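Local coordinates for protein lipoxygenase (Cyanothece sp., PDB 5EK8) that probably inserts molecular oxygen into polyunsaturated fatty acids as a 9R-lipoxygenase, using a non-heme iron, at residues W482-F488 with I541-P547; L60-T64 with R376-K380; S588-R592 with I604-P608; L221-Q225 with G582-Y586; M386-L391 with I562-T567. One frame throughout, in Å; residues are numbered along the deposited sequence.

In the fold
Interactions 1 and 2 lie side by side, joined where E484 meets the backbone of R379 and K380; interactions 3 and 4 lie together across the chain's centre, A605 and P608 packing on L221 and I224. Between them, interaction 5 is buried, and L387 touches F488 of interaction 1 and L378 of interaction 2. Interaction 3 is buried too, though far from the centre, while 1, 2 and 4 are only partly buried. Interaction 5 packs aliphatic side chains, a histidine and two threonines, with no polar bond between its segments; interaction 2 turns on a salt bridge to the beta-domain; interactions 1, 3 and 4 tie loops down with polar side chains and, in interaction 3, a backbone bond.

Interaction 1. Residues W482-F488 with I541-P547; sequences WVEIRRF and ITNSNQP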
# COMPACT_ATOMS: atom_id res chain seq x y z
N TRP A 482 4.70 6.91 -26.28
CA TRP A 482 3.36 6.57 -25.82
C TRP A 482 3.14 5.06 -25.78
O TRP A 482 2.27 4.56 -25.05
CB TRP A 482 2.32 7.24 -26.72
CG TRP A 482 0.92 7.01 -26.30
CD1 TRP A 482 0.05 6.08 -26.81
CD2 TRP A 482 0.21 7.70 -25.27
NE1 TRP A 482 -1.16 6.16 -26.16
CE2 TRP A 482 -1.09 7.15 -25.21
CE3 TRP A 482 0.54 8.74 -24.39
CZ2 TRP A 482 -2.05 7.59 -24.31
CZ3 TRP A 482 -0.42 9.17 -23.49
CH2 TRP A 482 -1.70 8.61 -23.46
N VAL A 483 3.93 4.34 -26.57
CA VAL A 483 3.87 2.88 -26.61
C VAL A 483 4.03 2.30 -25.21
O VAL A 483 3.37 1.32 -24.85
CB VAL A 483 4.95 2.31 -27.55
CG1 VAL A 483 5.10 0.81 -27.37
CG2 VAL A 483 4.62 2.65 -29.00
N GLU A 484 4.90 2.92 -24.42
CA GLU A 484 5.09 2.52 -23.03
C GLU A 484 3.78 2.68 -22.26
O GLU A 484 3.42 1.81 -21.47
CB GLU A 484 6.21 3.34 -22.38
CG GLU A 484 7.59 3.04 -22.93
CD GLU A 484 8.72 3.54 -22.04
OE1 GLU A 484 8.43 4.25 -21.05
OE2 GLU A 484 9.90 3.22 -22.31
N ILE A 485 3.08 3.78 -22.49
CA ILE A 485 1.78 3.99 -21.84
C ILE A 485 0.79 2.90 -22.25
O ILE A 485 0.00 2.44 -21.42
CB ILE A 485 1.18 5.37 -22.18
CG1 ILE A 485 2.15 6.48 -21.76
CG2 ILE A 485 -0.17 5.53 -21.52
CD1 ILE A 485 2.56 6.42 -20.30
N ARG A 486 0.84 2.48 -23.51
CA ARG A 486 -0.04 1.42 -23.95
C ARG A 486 0.27 0.10 -23.26
O ARG A 486 -0.64 -0.59 -22.80
CB ARG A 486 0.02 1.24 -25.47
CG ARG A 486 -0.97 0.20 -25.98
CD ARG A 486 -1.01 0.10 -27.49
NE ARG A 486 -2.05 -0.83 -27.92
CZ ARG A 486 -2.45 -0.99 -29.18
NH1 ARG A 486 -1.91 -0.27 -30.15
NH2 ARG A 486 -3.40 -1.86 -29.46
N ARG A 487 1.55 -0.27 -23.20
CA ARG A 487 1.95 -1.51 -22.54
C ARG A 487 1.58 -1.49 -21.06
O ARG A 487 1.16 -2.50 -20.49
CB ARG A 487 3.44 -1.76 -22.71
CG ARG A 487 3.84 -2.01 -24.15
CD ARG A 487 3.11 -3.23 -24.71
NE ARG A 487 3.27 -3.34 -26.15
CZ ARG A 487 2.41 -2.85 -27.04
NH1 ARG A 487 1.32 -2.23 -26.62
NH2 ARG A 487 2.64 -2.99 -28.33
N PHE A 488 1.74 -0.32 -20.45
CA PHE A 488 1.34 -0.04 -19.08
C PHE A 488 -0.15 -0.33 -18.88
O PHE A 488 -0.55 -1.13 -18.00
CB PHE A 488 1.67 1.43 -18.75
CG PHE A 488 1.23 1.89 -17.40
CD1 PHE A 488 1.76 1.35 -16.24
CD2 PHE A 488 0.31 2.92 -17.28
CE1 PHE A 488 1.36 1.80 -14.99
CE2 PHE A 488 -0.09 3.38 -16.03
CZ PHE A 488 0.44 2.82 -14.88
N ILE A 541 -6.35 2.77 -20.22
CA ILE A 541 -5.98 4.16 -20.43
C ILE A 541 -5.92 4.46 -21.92
O ILE A 541 -6.36 5.52 -22.38
CB ILE A 541 -4.61 4.48 -19.78
CG1 ILE A 541 -4.69 4.32 -18.25
CG2 ILE A 541 -4.12 5.87 -20.16
CD1 ILE A 541 -3.35 4.29 -17.56
N THR A 542 -5.37 3.52 -22.68
CA THR A 542 -5.24 3.70 -24.11
C THR A 542 -5.17 2.35 -24.83
O THR A 542 -4.85 1.33 -24.23
CB THR A 542 -3.99 4.53 -24.45
OG1 THR A 542 -3.95 4.81 -25.85
CG2 THR A 542 -2.74 3.78 -24.04
N ASN A 543 -5.48 2.36 -26.12
CA ASN A 543 -5.36 1.17 -26.95
C ASN A 543 -4.76 1.52 -28.30
O ASN A 543 -4.94 0.80 -29.28
CB ASN A 543 -6.72 0.49 -27.14
CG ASN A 543 -7.03 -0.52 -26.04
OD1 ASN A 543 -8.05 -0.42 -25.36
ND2 ASN A 543 -6.14 -1.50 -25.87
N SER A 544 -4.06 2.65 -28.35
CA SER A 544 -3.41 3.10 -29.57
C SER A 544 -1.94 3.45 -29.31
O SER A 544 -1.53 3.63 -28.16
CB SER A 544 -4.14 4.31 -30.17
OG SER A 544 -4.71 5.11 -29.15
N ASN A 545 -1.16 3.53 -30.38
CA ASN A 545 0.28 3.76 -30.26
C ASN A 545 0.63 5.24 -30.29
O ASN A 545 1.80 5.61 -30.27
CB ASN A 545 1.02 3.02 -31.38
CG ASN A 545 0.93 1.51 -31.24
OD1 ASN A 545 0.90 0.98 -30.12
ND2 ASN A 545 0.88 0.81 -32.37
N GLN A 546 -0.40 6.08 -30.34
CA GLN A 546 -0.24 7.53 -30.24
C GLN A 546 -1.36 8.10 -29.38
O GLN A 546 -2.47 7.57 -29.36
CB GLN A 546 -0.23 8.18 -31.62
CG GLN A 546 1.04 7.95 -32.41
CD GLN A 546 0.76 7.46 -33.82
OE1 GLN A 546 -0.10 6.60 -34.03
NE2 GLN A 546 1.48 8.01 -34.79
N PRO A 547 -1.06 9.18 -28.64
CA PRO A 547 -2.07 9.73 -27.73
C PRO A 547 -3.19 10.48 -28.45
O PRO A 547 -3.09 10.77 -29.65
CB PRO A 547 -1.25 10.69 -26.87
CG PRO A 547 -0.14 11.13 -27.76
CD PRO A 547 0.22 9.91 -28.57
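The indole of W482 is sandwiched: P547 lies against one face, its CB 3.6 Å from the centroid of the six-membered ring in a CH-pi contact only 11° off the ring normal, while I485 CB of the same helix sits over the other face. At the edge, close to the ring plane, are T542 OG1 and S544 O. NE1 donates to T542 OG1 over 3.1 Å, with the acceptor almost exactly in the ring plane; the N-H...O angle is 152°. The same hydroxyl oxygen takes a weak, long bond from S544 N, and D551 at the start of helix 549-574 is a further, weak partner. The guanidinium of R486 is treated differently. N543 O lies over the centre of one of its faces, 3.1 Å from CZ, too badly angled for a hydrogen bond, whereas N545 OD1 approaches at the edge and accepts a weak bond from NH1 at 3.1 Å. The chain is extended from CG to NE, which carries the guanidinium to N543 and N545; its firmer partner is E490, one turn further on, which forms a salt bridge with NE.

This is how the loop leading into helix 549-574 is laid across the first turns of helix 482-495, in the alpha-helical part of the lipoxygenase. Beside these polar groups, T542 CG2 rests 3.6 Å from R486 CA and 4.0 Å from I485 CG2. Further along the helix, I541 CD1 comes within 3.7 Å of F488 CE2, the two side chains inclined to each other, and F488 also packs on A373 and C374 of helix 337-377.

Interaction 2. Residues L60-T64 with R376-K380; sequences LFSDT and RNLRK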
# COMPACT_ATOMS: atom_id res chain seq x y z
N LEU A 60 12.00 -10.90 -24.19
CA LEU A 60 10.58 -10.91 -23.86
C LEU A 60 10.37 -11.10 -22.35
O LEU A 60 11.20 -11.71 -21.68
CB LEU A 60 9.86 -12.01 -24.63
CG LEU A 60 10.06 -12.07 -26.15
CD1 LEU A 60 9.37 -13.29 -26.72
CD2 LEU A 60 9.54 -10.81 -26.82
N PHE A 61 9.27 -10.57 -21.82
CA PHE A 61 8.86 -10.90 -20.46
C PHE A 61 8.65 -12.40 -20.36
O PHE A 61 8.13 -13.02 -21.29
CB PHE A 61 7.56 -10.18 -20.07
CG PHE A 61 7.72 -8.70 -19.85
CD1 PHE A 61 7.92 -8.21 -18.57
CD2 PHE A 61 7.63 -7.81 -20.90
CE1 PHE A 61 8.05 -6.85 -18.36
CE2 PHE A 61 7.75 -6.46 -20.69
CZ PHE A 61 7.96 -5.97 -19.42
N SER A 62 9.04 -12.99 -19.24
CA SER A 62 8.88 -14.43 -19.06
C SER A 62 7.41 -14.85 -18.89
O SER A 62 7.04 -15.97 -19.24
CB SER A 62 9.69 -14.92 -17.85
OG SER A 62 9.24 -14.31 -16.66
N ASP A 63 6.58 -13.95 -18.36
CA ASP A 63 5.20 -14.30 -18.02
C ASP A 63 4.15 -13.93 -19.07
O ASP A 63 3.17 -14.65 -19.25
CB ASP A 63 4.80 -13.69 -16.66
CG ASP A 63 5.00 -12.18 -16.60
OD1 ASP A 63 4.74 -11.60 -15.52
OD2 ASP A 63 5.42 -11.57 -17.60
N THR A 64 4.35 -12.81 -19.77
CA THR A 64 3.40 -12.40 -20.80
C THR A 64 3.95 -12.63 -22.21
O THR A 64 3.21 -12.56 -23.19
CB THR A 64 3.02 -10.91 -20.67
OG1 THR A 64 4.17 -10.08 -20.88
CG2 THR A 64 2.44 -10.62 -19.29
N ARG A 376 7.18 -2.22 -14.73
CA ARG A 376 7.28 -3.14 -15.85
C ARG A 376 7.44 -2.40 -17.17
O ARG A 376 8.20 -2.84 -18.03
CB ARG A 376 6.07 -4.05 -15.92
CG ARG A 376 6.17 -5.31 -15.08
CD ARG A 376 4.88 -6.12 -15.17
NE ARG A 376 4.74 -6.79 -16.46
CZ ARG A 376 5.04 -8.06 -16.67
NH1 ARG A 376 5.49 -8.81 -15.67
NH2 ARG A 376 4.88 -8.59 -17.87
N ASN A 377 6.74 -1.29 -17.34
CA ASN A 377 6.61 -0.71 -18.68
C ASN A 377 7.04 0.75 -18.86
O ASN A 377 7.09 1.25 -19.99
CB ASN A 377 5.16 -0.85 -19.15
CG ASN A 377 4.70 -2.30 -19.16
OD1 ASN A 377 5.01 -3.06 -20.07
ND2 ASN A 377 3.93 -2.67 -18.14
N LEU A 378 7.36 1.45 -17.77
CA LEU A 378 7.68 2.87 -17.87
C LEU A 378 9.18 3.14 -17.70
O LEU A 378 9.70 3.10 -16.59
CB LEU A 378 6.89 3.68 -16.84
CG LEU A 378 5.37 3.64 -17.04
CD1 LEU A 378 4.66 4.53 -16.03
CD2 LEU A 378 5.01 4.03 -18.47
N ARG A 379 9.86 3.43 -18.81
CA ARG A 379 11.29 3.71 -18.80
C ARG A 379 11.65 5.04 -19.48
O ARG A 379 12.02 6.01 -18.81
CB ARG A 379 12.06 2.57 -19.46
CG ARG A 379 12.49 1.50 -18.49
CD ARG A 379 12.79 0.19 -19.18
NE ARG A 379 12.12 -0.90 -18.48
CZ ARG A 379 11.14 -1.62 -19.00
NH1 ARG A 379 10.58 -2.59 -18.28
NH2 ARG A 379 10.71 -1.39 -20.23
N LYS A 380 11.54 5.07 -20.81
CA LYS A 380 11.84 6.29 -21.57
C LYS A 380 10.79 7.38 -21.38
O LYS A 380 11.08 8.57 -21.51
CB LYS A 380 11.99 5.96 -23.06
CG LYS A 380 13.27 5.24 -23.42
CD LYS A 380 13.59 5.42 -24.89
CE LYS A 380 14.89 4.74 -25.27
NZ LYS A 380 15.30 5.07 -26.66
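R376, in the last turn of helix 337-377, meets both F61 and D63. Its side chain bends at chi3 (73°), laying the guanidinium over the phenyl ring of F61 with the planes 20° apart; NH2 lies 3.1 Å from F61 CD1, over the ring face. The outer end of the same group grips D63 with two nitrogens, end-on. NH1 donates to the syn lone pair of OD1 over 2.9 Å, though OD1 is tilted out of the guanidinium plane, and NH2 donates to OD2 over 3.0 Å with the acceptor in that plane, the straighter bond of the two at 159°. The carboxylate is twisted out of the guanidinium plane. T64 adds a methyl group, its CG2 3.5 Å from NH2.

The contact joins two domains: strand 53-61 and the turn after it belong to the N-terminal beta-domain, the PLAT domain of lipoxygenases, and helix 337-377 to the alpha-helical catalytic domain. D491 of helix 482-495 pairs with R376 NE, so two carboxylates fix the rotation of the guanidinium, and W163 O takes a further bond from NH1. Next in sequence, N377 turns its OD1 toward the far end of the F61 ring, 4.2 Å from CZ, while its ND2 is also held by D491. R379 then brings its guanidinium near F61, though the placement of its NH1 is doubtful.

Interaction 3. Residues S588-R592 with I604-P608; sequences SLALR and IAPDP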
# COMPACT_ATOMS: atom_id res chain seq x y z
N SER A 588 -10.57 -1.51 19.57
CA SER A 588 -9.86 -2.73 19.20
C SER A 588 -10.40 -3.27 17.88
O SER A 588 -11.36 -2.73 17.33
CB SER A 588 -9.97 -3.78 20.31
OG SER A 588 -11.32 -3.98 20.67
N LEU A 589 -9.78 -4.33 17.37
CA LEU A 589 -10.22 -4.91 16.11
C LEU A 589 -11.40 -5.85 16.32
O LEU A 589 -12.01 -6.31 15.35
CB LEU A 589 -9.06 -5.64 15.43
CG LEU A 589 -7.93 -4.73 14.93
CD1 LEU A 589 -6.73 -5.54 14.47
CD2 LEU A 589 -8.43 -3.84 13.81
N ALA A 590 -11.71 -6.12 17.58
CA ALA A 590 -12.83 -6.99 17.94
C ALA A 590 -13.13 -6.95 19.43
O ALA A 590 -12.34 -6.43 20.22
CB ALA A 590 -12.56 -8.43 17.50
N LEU A 591 -14.28 -7.51 19.81
CA LEU A 591 -14.65 -7.66 21.22
C LEU A 591 -15.07 -9.10 21.49
O LEU A 591 -15.24 -9.90 20.56
CB LEU A 591 -15.77 -6.69 21.59
CG LEU A 591 -15.48 -5.19 21.46
CD1 LEU A 591 -16.68 -4.36 21.90
CD2 LEU A 591 -14.25 -4.79 22.24
N ARG A 592 -15.23 -9.45 22.77
CA ARG A 592 -15.50 -10.84 23.14
C ARG A 592 -16.63 -10.97 24.16
O ARG A 592 -17.05 -10.00 24.78
CB ARG A 592 -14.23 -11.49 23.70
CG ARG A 592 -13.04 -11.45 22.75
CD ARG A 592 -11.85 -12.27 23.25
NE ARG A 592 -11.23 -11.71 24.45
CZ ARG A 592 -11.26 -12.30 25.64
NH1 ARG A 592 -11.88 -13.46 25.79
NH2 ARG A 592 -10.67 -11.73 26.69
N ILE A 604 -14.46 -8.71 27.98
CA ILE A 604 -14.96 -8.05 26.77
C ILE A 604 -13.81 -7.71 25.83
O ILE A 604 -13.86 -7.99 24.63
CB ILE A 604 -15.74 -6.76 27.12
CG1 ILE A 604 -16.97 -7.08 27.96
CG2 ILE A 604 -16.12 -6.01 25.87
CD1 ILE A 604 -17.70 -8.32 27.51
N ALA A 605 -12.77 -7.10 26.38
CA ALA A 605 -11.61 -6.64 25.62
C ALA A 605 -10.76 -7.80 25.09
O ALA A 605 -10.95 -8.95 25.51
CB ALA A 605 -10.78 -5.71 26.49
N PRO A 606 -9.83 -7.51 24.16
CA PRO A 606 -8.86 -8.52 23.71
C PRO A 606 -8.12 -9.19 24.87
O PRO A 606 -7.85 -8.54 25.87
CB PRO A 606 -7.88 -7.69 22.86
CG PRO A 606 -8.70 -6.57 22.33
CD PRO A 606 -9.75 -6.27 23.35
N ASP A 607 -7.78 -10.47 24.73
CA ASP A 607 -6.98 -11.13 25.75
C ASP A 607 -5.58 -10.49 25.73
O ASP A 607 -5.23 -9.83 24.75
CB ASP A 607 -6.95 -12.66 25.52
CG ASP A 607 -6.27 -13.07 24.22
OD1 ASP A 607 -6.53 -14.22 23.77
OD2 ASP A 607 -5.48 -12.29 23.65
N PRO A 608 -4.80 -10.66 26.81
CA PRO A 608 -3.50 -9.99 26.96
C PRO A 608 -2.61 -10.01 25.71
O PRO A 608 -2.09 -8.96 25.32
CB PRO A 608 -2.84 -10.76 28.09
CG PRO A 608 -3.98 -11.17 28.96
CD PRO A 608 -5.14 -11.44 28.03
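The long loop between helices 577-581 and 608-623 doubles back on itself here, and R592 holds its two arms together at I604 and A605. R592 N donates to I604 O over 2.7 Å. In return, I604 CA makes a C-H...O contact of 3.5 Å with R592 O. The side chain of R592 then follows the second arm. Bent at chi3 (-68°), it brings NE to 3.0 Å from A605 O, tilted from both the carbonyl and guanidinium planes, and NH2 adds a weak bond to the same oxygen. One backbone carbonyl is thus gripped by two N-H groups of a single guanidinium, and D607 CB lies over a face of that group, 4.0 Å from NH2.

End to end, the touching parts of the two arms run 105° apart, and the second leads into helix 608-623, where D607 is the N-cap: its OD2 accepts from the backbone N of E610. The opposite charges of R592 and D607 are near, but their charged atoms do not touch. Toward the other end of the contact the packing turns apolar. S588 CB rests 3.7 Å from P606 CG, the serine OG being turned to A590 O of its own arm. L591 CD2 reaches I604 CG2 at 4.3 Å, and both L591 and A605 pack on R344 of helix 337-377.

Interaction 4. Residues L221-Q225 with G582-Y586; sequences LTQIQ and GELAY
Q225 carries this contact with G582 and L584. From CB, which points toward the loop, the chain leaves with CG trans to the backbone N (chi1 -164°) and folds at chi2 (73°), swinging the amide round to lie alongside the backbone of residues 582-584. CD sits 3.9 Å from both G582 O and L584 N. OE1 accepts from L584 N over 2.8 Å, the donor lying in the plane of the glutamine carbonyl, with an N-H...O angle of 156°. NE2 donates to G582 O over 3.0 Å, nearly as straight but tilted a little from both planes. The pair of bonds holds the amide at both ends and settles which way round it sits. OE1 also comes 3.5 Å from L584 CG.

One turn earlier on the helix, L221 offers CG to L584 CD1 at 4.0 Å, the two side chains inclined to one another. I224 brings CG2 to 4.2 Å from the same methyl, crossing at about a right angle. L584 thus slots between helix 221-227 and helix 608-623, where A611, Q614 and V615 receive it, while E583 reaches away to R245 in a salt bridge. The amide takes up the C=O before and the N-H after E583, the same two backbone groups that a parallel neighbouring strand would engage; here it fastens a short helix to the loop after helix 577-581.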
# COMPACT_ATOMS: atom_id res chain seq x y z
N LEU A 221 -4.73 -5.39 31.38
CA LEU A 221 -4.85 -4.42 30.31
C LEU A 221 -4.22 -3.10 30.72
O LEU A 221 -3.63 -2.39 29.91
CB LEU A 221 -6.31 -4.22 29.92
CG LEU A 221 -6.61 -4.57 28.47
CD1 LEU A 221 -6.43 -6.06 28.22
CD2 LEU A 221 -8.02 -4.12 28.11
N THR A 222 -4.34 -2.78 32.01
CA THR A 222 -3.73 -1.59 32.57
C THR A 222 -2.21 -1.61 32.45
O THR A 222 -1.59 -0.61 32.07
CB THR A 222 -4.11 -1.43 34.05
OG1 THR A 222 -5.54 -1.48 34.18
CG2 THR A 222 -3.59 -0.11 34.60
N GLN A 223 -1.62 -2.76 32.77
CA GLN A 223 -0.17 -2.93 32.71
C GLN A 223 0.35 -2.86 31.27
O GLN A 223 1.37 -2.22 31.00
CB GLN A 223 0.22 -4.26 33.35
CG GLN A 223 1.71 -4.49 33.46
CD GLN A 223 2.03 -5.80 34.14
OE1 GLN A 223 1.22 -6.35 34.89
NE2 GLN A 223 3.22 -6.33 33.87
N ILE A 224 -0.35 -3.53 30.36
CA ILE A 224 -0.00 -3.51 28.94
C ILE A 224 -0.06 -2.09 28.40
O ILE A 224 0.85 -1.64 27.70
CB ILE A 224 -0.93 -4.41 28.10
CG1 ILE A 224 -0.75 -5.87 28.48
CG2 ILE A 224 -0.65 -4.24 26.61
CD1 ILE A 224 -1.71 -6.80 27.76
N GLN A 225 -1.14 -1.39 28.74
CA GLN A 225 -1.30 -0.02 28.27
C GLN A 225 -0.20 0.89 28.81
O GLN A 225 0.41 1.66 28.07
CB GLN A 225 -2.67 0.52 28.66
CG GLN A 225 -3.06 1.77 27.90
CD GLN A 225 -3.43 1.47 26.45
OE1 GLN A 225 -4.54 1.02 26.16
NE2 GLN A 225 -2.49 1.71 25.54
N GLY A 582 -4.72 3.00 19.50
CA GLY A 582 -3.61 2.90 20.43
C GLY A 582 -4.04 2.60 21.86
O GLY A 582 -3.28 2.03 22.64
N GLU A 583 -5.27 2.97 22.20
CA GLU A 583 -5.80 2.76 23.54
C GLU A 583 -6.87 1.66 23.56
O GLU A 583 -7.95 1.81 23.00
CB GLU A 583 -6.38 4.05 24.10
CG GLU A 583 -7.05 3.89 25.45
CD GLU A 583 -7.67 5.18 25.96
OE1 GLU A 583 -8.10 6.00 25.11
OE2 GLU A 583 -7.72 5.37 27.19
N LEU A 584 -6.54 0.56 24.24
CA LEU A 584 -7.35 -0.65 24.27
C LEU A 584 -8.77 -0.43 24.80
O LEU A 584 -9.73 -1.00 24.27
CB LEU A 584 -6.66 -1.72 25.11
CG LEU A 584 -5.25 -2.08 24.64
CD1 LEU A 584 -4.40 -2.61 25.79
CD2 LEU A 584 -5.33 -3.11 23.52
N ALA A 585 -8.90 0.38 25.83
CA ALA A 585 -10.21 0.62 26.43
C ALA A 585 -11.15 1.32 25.45
O ALA A 585 -12.38 1.20 25.54
CB ALA A 585 -10.07 1.44 27.70
N TYR A 586 -10.57 2.04 24.50
CA TYR A 586 -11.32 2.90 23.60
C TYR A 586 -11.63 2.20 22.27
O TYR A 586 -12.67 2.46 21.65
CB TYR A 586 -10.54 4.19 23.35
CG TYR A 586 -11.13 5.10 22.30
CD1 TYR A 586 -12.26 5.85 22.56
CD2 TYR A 586 -10.54 5.21 21.05
CE1 TYR A 586 -12.80 6.69 21.59
CE2 TYR A 586 -11.06 6.05 20.08
CZ TYR A 586 -12.19 6.78 20.36
OH TYR A 586 -12.72 7.61 19.39

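Interaction 5. Residues M386-L391 with I562-T567; sequences MLTPHL and IIFHTT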
# COMPACT_ATOMS: atom_id res chain seq x y z
N MET A 386 7.35 10.60 -12.93
CA MET A 386 6.24 11.14 -12.16
C MET A 386 5.62 10.09 -11.25
O MET A 386 5.17 10.42 -10.15
CB MET A 386 5.20 11.72 -13.11
CG MET A 386 3.86 11.99 -12.47
SD MET A 386 2.74 12.74 -13.66
CE MET A 386 1.28 12.90 -12.66
N LEU A 387 5.62 8.83 -11.69
CA LEU A 387 4.90 7.78 -10.97
C LEU A 387 5.76 6.92 -10.04
O LEU A 387 5.33 6.59 -8.93
CB LEU A 387 4.17 6.87 -11.96
CG LEU A 387 2.86 7.42 -12.53
CD1 LEU A 387 2.22 6.41 -13.47
CD2 LEU A 387 1.92 7.79 -11.39
N THR A 388 6.96 6.57 -10.48
CA THR A 388 7.83 5.68 -9.71
C THR A 388 8.08 6.06 -8.23
O THR A 388 8.04 5.18 -7.37
CB THR A 388 9.21 5.52 -10.40
OG1 THR A 388 9.62 6.76 -10.96
CG2 THR A 388 9.13 4.48 -11.50
N PRO A 389 8.34 7.36 -7.92
CA PRO A 389 8.62 7.65 -6.51
C PRO A 389 7.45 7.39 -5.56
O PRO A 389 7.65 7.22 -4.37
CB PRO A 389 8.96 9.15 -6.53
CG PRO A 389 8.31 9.67 -7.75
CD PRO A 389 8.43 8.57 -8.75
N HIS A 390 6.23 7.35 -6.10
CA HIS A 390 5.05 7.10 -5.28
C HIS A 390 4.70 5.61 -5.24
O HIS A 390 4.02 5.15 -4.33
CB HIS A 390 3.87 7.91 -5.81
CG HIS A 390 4.16 9.36 -5.98
ND1 HIS A 390 4.40 10.20 -4.91
CD2 HIS A 390 4.27 10.13 -7.09
CE1 HIS A 390 4.63 11.42 -5.36
NE2 HIS A 390 4.56 11.41 -6.68
N LEU A 391 5.17 4.87 -6.24
CA LEU A 391 4.85 3.45 -6.34
C LEU A 391 6.00 2.56 -5.89
O LEU A 391 5.85 1.34 -5.78
CB LEU A 391 4.46 3.09 -7.77
CG LEU A 391 3.07 3.56 -8.21
CD1 LEU A 391 2.90 3.44 -9.71
CD2 LEU A 391 1.99 2.77 -7.49
N ILE A 562 -3.47 7.39 -8.66
CA ILE A 562 -2.29 6.75 -8.09
C ILE A 562 -1.62 7.64 -7.05
O ILE A 562 -1.43 7.23 -5.90
CB ILE A 562 -1.26 6.41 -9.19
CG1 ILE A 562 -1.83 5.35 -10.14
CG2 ILE A 562 0.05 5.94 -8.57
CD1 ILE A 562 -0.99 5.14 -11.39
N ILE A 563 -1.28 8.86 -7.45
CA ILE A 563 -0.60 9.79 -6.56
C ILE A 563 -1.43 10.06 -5.32
O ILE A 563 -0.91 10.08 -4.21
CB ILE A 563 -0.28 11.12 -7.26
CG1 ILE A 563 0.74 10.91 -8.38
CG2 ILE A 563 0.27 12.13 -6.26
CD1 ILE A 563 1.06 12.15 -9.17
N PHE A 564 -2.74 10.23 -5.50
CA PHE A 564 -3.61 10.52 -4.37
C PHE A 564 -3.58 9.41 -3.34
O PHE A 564 -3.45 9.67 -2.15
CB PHE A 564 -5.06 10.74 -4.82
CG PHE A 564 -5.99 11.09 -3.69
CD1 PHE A 564 -6.71 10.11 -3.02
CD2 PHE A 564 -6.13 12.41 -3.28
CE1 PHE A 564 -7.56 10.43 -1.98
CE2 PHE A 564 -6.99 12.74 -2.24
CZ PHE A 564 -7.70 11.75 -1.59
N HIS A 565 -3.71 8.17 -3.80
CA HIS A 565 -3.79 7.08 -2.84
C HIS A 565 -2.45 6.64 -2.27
O HIS A 565 -2.39 6.11 -1.16
CB HIS A 565 -4.52 5.90 -3.47
CG HIS A 565 -5.98 6.14 -3.65
ND1 HIS A 565 -6.50 6.79 -4.75
CD2 HIS A 565 -7.04 5.89 -2.84
CE1 HIS A 565 -7.81 6.90 -4.63
NE2 HIS A 565 -8.16 6.36 -3.47
N THR A 566 -1.37 6.88 -3.01
CA THR A 566 -0.05 6.50 -2.52
C THR A 566 0.52 7.53 -1.55
O THR A 566 1.43 7.23 -0.77
CB THR A 566 0.95 6.30 -3.67
OG1 THR A 566 0.91 7.45 -4.53
CG2 THR A 566 0.61 5.04 -4.45
N THR A 567 -0.00 8.76 -1.61
CA THR A 567 0.47 9.82 -0.72
C THR A 567 -0.54 10.13 0.40
O THR A 567 -0.50 9.50 1.45
CB THR A 567 0.77 11.11 -1.49
OG1 THR A 567 -0.42 11.57 -2.14
CG2 THR A 567 1.85 10.87 -2.53
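The first torsions of H390 and T566 bring the two side chains together: chi1 of H390 (-52°) sets CG opposite the carbonyl carbon and carries the imidazole across to the neighbouring helix, while chi1 of T566 (51°) turns OG1 back over its own helix. There OG1 donates to I562 O over 2.7 Å from above the carbonyl plane, and the same oxygen lies 3.3 Å from H390 CB. I563 CG2 covers one face of the imidazole, with I563 CG1 3.8 Å from CD2. T567 CG2 comes to 3.6 Å from ND1, whose hydrogen-bond partner is T664 O, near the C-terminus.

Segments 386-391 of helix 383-391 and 562-567 of helix 549-574 run 24° from parallel, their axes approaching to 9.6 Å, in the buried helical bundle of the catalytic domain. Helix 549-574 also carries the iron ligands, H570 one turn and N574 two turns beyond T566, and has a wider, pi-type turn at 565-567. The remaining contacts are aliphatic: L387 CD2 and L391 CG each touch I562 CG2 at 3.9 Å, both side chains crossing the isoleucine at about a right angle, and the extended M386 ends with CE 3.6 Å from I563 CD1.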